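Local atomic coordinates of sugar ABC transporter, sugar-binding protein (Streptococcus pneumoniae, PDB entry 2HEU), a protein that probably binds raffinose-type sugars outside the cell and hands them to an ABC transporter for uptake, as a solute-binding protein of that system. Residues E22-K27 / P56-V61. Numbering follows the deposited sequence. Where two conformers were deposited one is given.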
loop_
_atom_site.group_PDB
_atom_site.type_symbol
_atom_site.label_atom_id
_atom_site.label_comp_id
_atom_site.label_asym_id
_atom_site.label_seq_id
_atom_site.Cartn_x
_atom_site.Cartn_y
_atom_site.Cartn_z
ATOM N N GLU A 22 -12.180 3.286 23.236
ATOM C CA GLU A 22 -12.494 3.637 21.866
ATOM C C GLU A 22 -11.473 3.071 20.919
ATOM O O GLU A 22 -10.278 3.173 21.142
ATOM C CB GLU A 22 -12.459 5.147 21.685
ATOM C CG GLU A 22 -12.744 5.597 20.277
ATOM C CD GLU A 22 -12.746 7.030 19.997
ATOM O OE1 GLU A 22 -12.745 7.825 20.976
ATOM O OE2 GLU A 22 -12.768 7.480 18.844
ATOM N N TYR A 23 -11.965 2.451 19.851
ATOM C CA TYR A 23 -11.151 2.036 18.677
ATOM C C TYR A 23 -11.559 2.958 17.548
ATOM O O TYR A 23 -12.694 2.889 17.032
ATOM C CB TYR A 23 -11.359 0.565 18.320
ATOM C CG TYR A 23 -10.763 0.260 16.985
ATOM C CD1 TYR A 23 -9.472 0.613 16.666
ATOM C CD2 TYR A 23 -11.531 -0.316 15.973
ATOM C CE1 TYR A 23 -8.976 0.405 15.382
ATOM C CE2 TYR A 23 -11.017 -0.516 14.700
ATOM C CZ TYR A 23 -9.741 -0.129 14.412
ATOM O OH TYR A 23 -9.225 -0.249 13.132
ATOM N N PHE A 24 -10.616 3.820 17.140
ATOM C CA PHE A 24 -10.872 4.785 16.042
ATOM C C PHE A 24 -10.449 4.119 14.718
ATOM O O PHE A 24 -9.273 3.962 14.441
ATOM C CB PHE A 24 -10.081 6.070 16.294
ATOM C CG PHE A 24 -10.351 7.160 15.320
ATOM C CD1 PHE A 24 -11.378 8.102 15.520
ATOM C CD2 PHE A 24 -9.583 7.292 14.150
ATOM C CE1 PHE A 24 -11.602 9.170 14.618
ATOM C CE2 PHE A 24 -9.813 8.333 13.295
ATOM C CZ PHE A 24 -10.812 9.240 13.536
ATOM N N ASN A 25 -11.448 3.664 13.968
ATOM C CA ASN A 25 -11.193 2.887 12.760
ATOM C C ASN A 25 -11.072 3.778 11.537
ATOM O O ASN A 25 -11.828 4.747 11.386
ATOM C CB ASN A 25 -12.405 1.981 12.574
ATOM C CG ASN A 25 -12.195 0.996 11.436
ATOM O OD1 ASN A 25 -11.124 0.385 11.286
ATOM N ND2 ASN A 25 -13.248 0.740 10.686
ATOM N N GLN A 26 -10.214 3.401 10.616
ATOM C CA GLN A 26 -10.157 4.036 9.283
ATOM C C GLN A 26 -10.512 3.002 8.174
ATOM O O GLN A 26 -10.691 3.405 7.034
ATOM C CB GLN A 26 -8.871 4.745 8.968
ATOM C CG GLN A 26 -8.634 5.901 9.948
ATOM C CD GLN A 26 -7.620 6.856 9.487
ATOM O OE1 GLN A 26 -7.837 7.536 8.412
ATOM N NE2 GLN A 26 -6.568 7.028 10.223
ATOM N N LYS A 27 -10.684 1.716 8.475
ATOM C CA LYS A 27 -10.980 0.766 7.411
ATOM C C LYS A 27 -12.489 0.558 7.396
ATOM O O LYS A 27 -13.043 -0.431 7.887
ATOM C CB LYS A 27 -10.238 -0.506 7.713
ATOM C CG LYS A 27 -10.284 -1.520 6.610
ATOM C CD LYS A 27 -9.312 -1.313 5.445
ATOM C CE LYS A 27 -9.485 -2.340 4.343
ATOM N NZ LYS A 27 -8.634 -1.966 3.198
ATOM N N PRO A 56 -16.632 10.194 8.892
ATOM C CA PRO A 56 -16.110 10.681 7.590
ATOM C C PRO A 56 -14.941 11.576 7.801
ATOM O O PRO A 56 -14.753 12.145 8.864
ATOM C CB PRO A 56 -17.265 11.415 6.961
ATOM C CG PRO A 56 -18.387 11.234 7.856
ATOM C CD PRO A 56 -18.015 10.621 9.124
ATOM N N ASN A 57 -14.082 11.689 6.800
ATOM C CA ASN A 57 -12.878 12.511 6.907
ATOM C C ASN A 57 -12.023 12.116 8.090
ATOM O O ASN A 57 -11.400 12.967 8.771
ATOM C CB ASN A 57 -13.235 14.006 6.929
ATOM C CG ASN A 57 -14.105 14.388 5.769
ATOM O OD1 ASN A 57 -15.104 15.091 5.929
ATOM N ND2 ASN A 57 -13.716 13.936 4.582
ATOM N N ALA A 58 -11.889 10.814 8.289
ATOM C CA ALA A 58 -11.323 10.345 9.577
ATOM C C ALA A 58 -9.930 10.856 9.797
ATOM O O ALA A 58 -9.546 11.079 10.934
ATOM C CB ALA A 58 -11.414 8.827 9.679
ATOM N N GLY A 59 -9.120 10.984 8.738
ATOM C CA GLY A 59 -7.733 11.516 8.951
ATOM C C GLY A 59 -7.748 12.942 9.434
ATOM O O GLY A 59 -6.939 13.289 10.287
ATOM N N GLU A 60 -8.627 13.777 8.977
ATOM C CA GLU A 60 -8.717 15.185 9.420
ATOM C C GLU A 60 -9.272 15.224 10.807
ATOM O O GLU A 60 -8.840 16.024 11.626
ATOM C CB GLU A 60 -9.489 16.037 8.481
ATOM C CG GLU A 60 -8.806 16.154 7.158
ATOM C CD GLU A 60 -7.446 16.823 7.313
ATOM O OE1 GLU A 60 -7.271 17.879 8.060
ATOM O OE2 GLU A 60 -6.519 16.244 6.797
ATOM N N VAL A 61 -10.311 14.382 11.075
ATOM C CA VAL A 61 -10.899 14.349 12.427
ATOM C C VAL A 61 -9.784 13.932 13.407
ATOM O O VAL A 61 -9.681 14.480 14.500
ATOM C CB VAL A 61 -12.124 13.423 12.472
ATOM C CG1 VAL A 61 -12.536 13.215 13.921
ATOM C CG2 VAL A 61 -13.292 14.037 11.615
#
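In the alpha/beta lobe of this solute-binding protein, the end of strand 19-24 and the loop after it pack against the first turn of helix 58-67, and Phe24 and Gln26 meet Ala58 there. Strand 19-24 runs between parallel strands 48-53 and 74-76, and Phe24 projects from it to the helix side. With CG anti to the backbone N (chi1 -175°), the Phe24 ring meets the helix by its rim: CZ lies 3.9 Å from Ala58 CB and 3.4 Å from Ala58 O, the carbonyl oxygen sitting in the ring plane. Farther along the rim, Phe24 CE1 touches Val61 CG1 at 4.2 Å; the Phe24 side chain also touches Leu62 and Arg65 farther along the same helix. Gln26 approaches the helix start from the loop, its CG 4.0 Å from Ala58 CB, while its NE2 is hydrogen-bonded to Asn76 O. Between these two residues Asn25 turns away from the helix and forms an Asx turn, its OD1 accepting from Lys27 N at 3.1 Å with the donor well above the carbonyl plane. On the helix side, Gln26 OE1 stands 3.7 Å from Gly59 N, too far for a hydrogen bond.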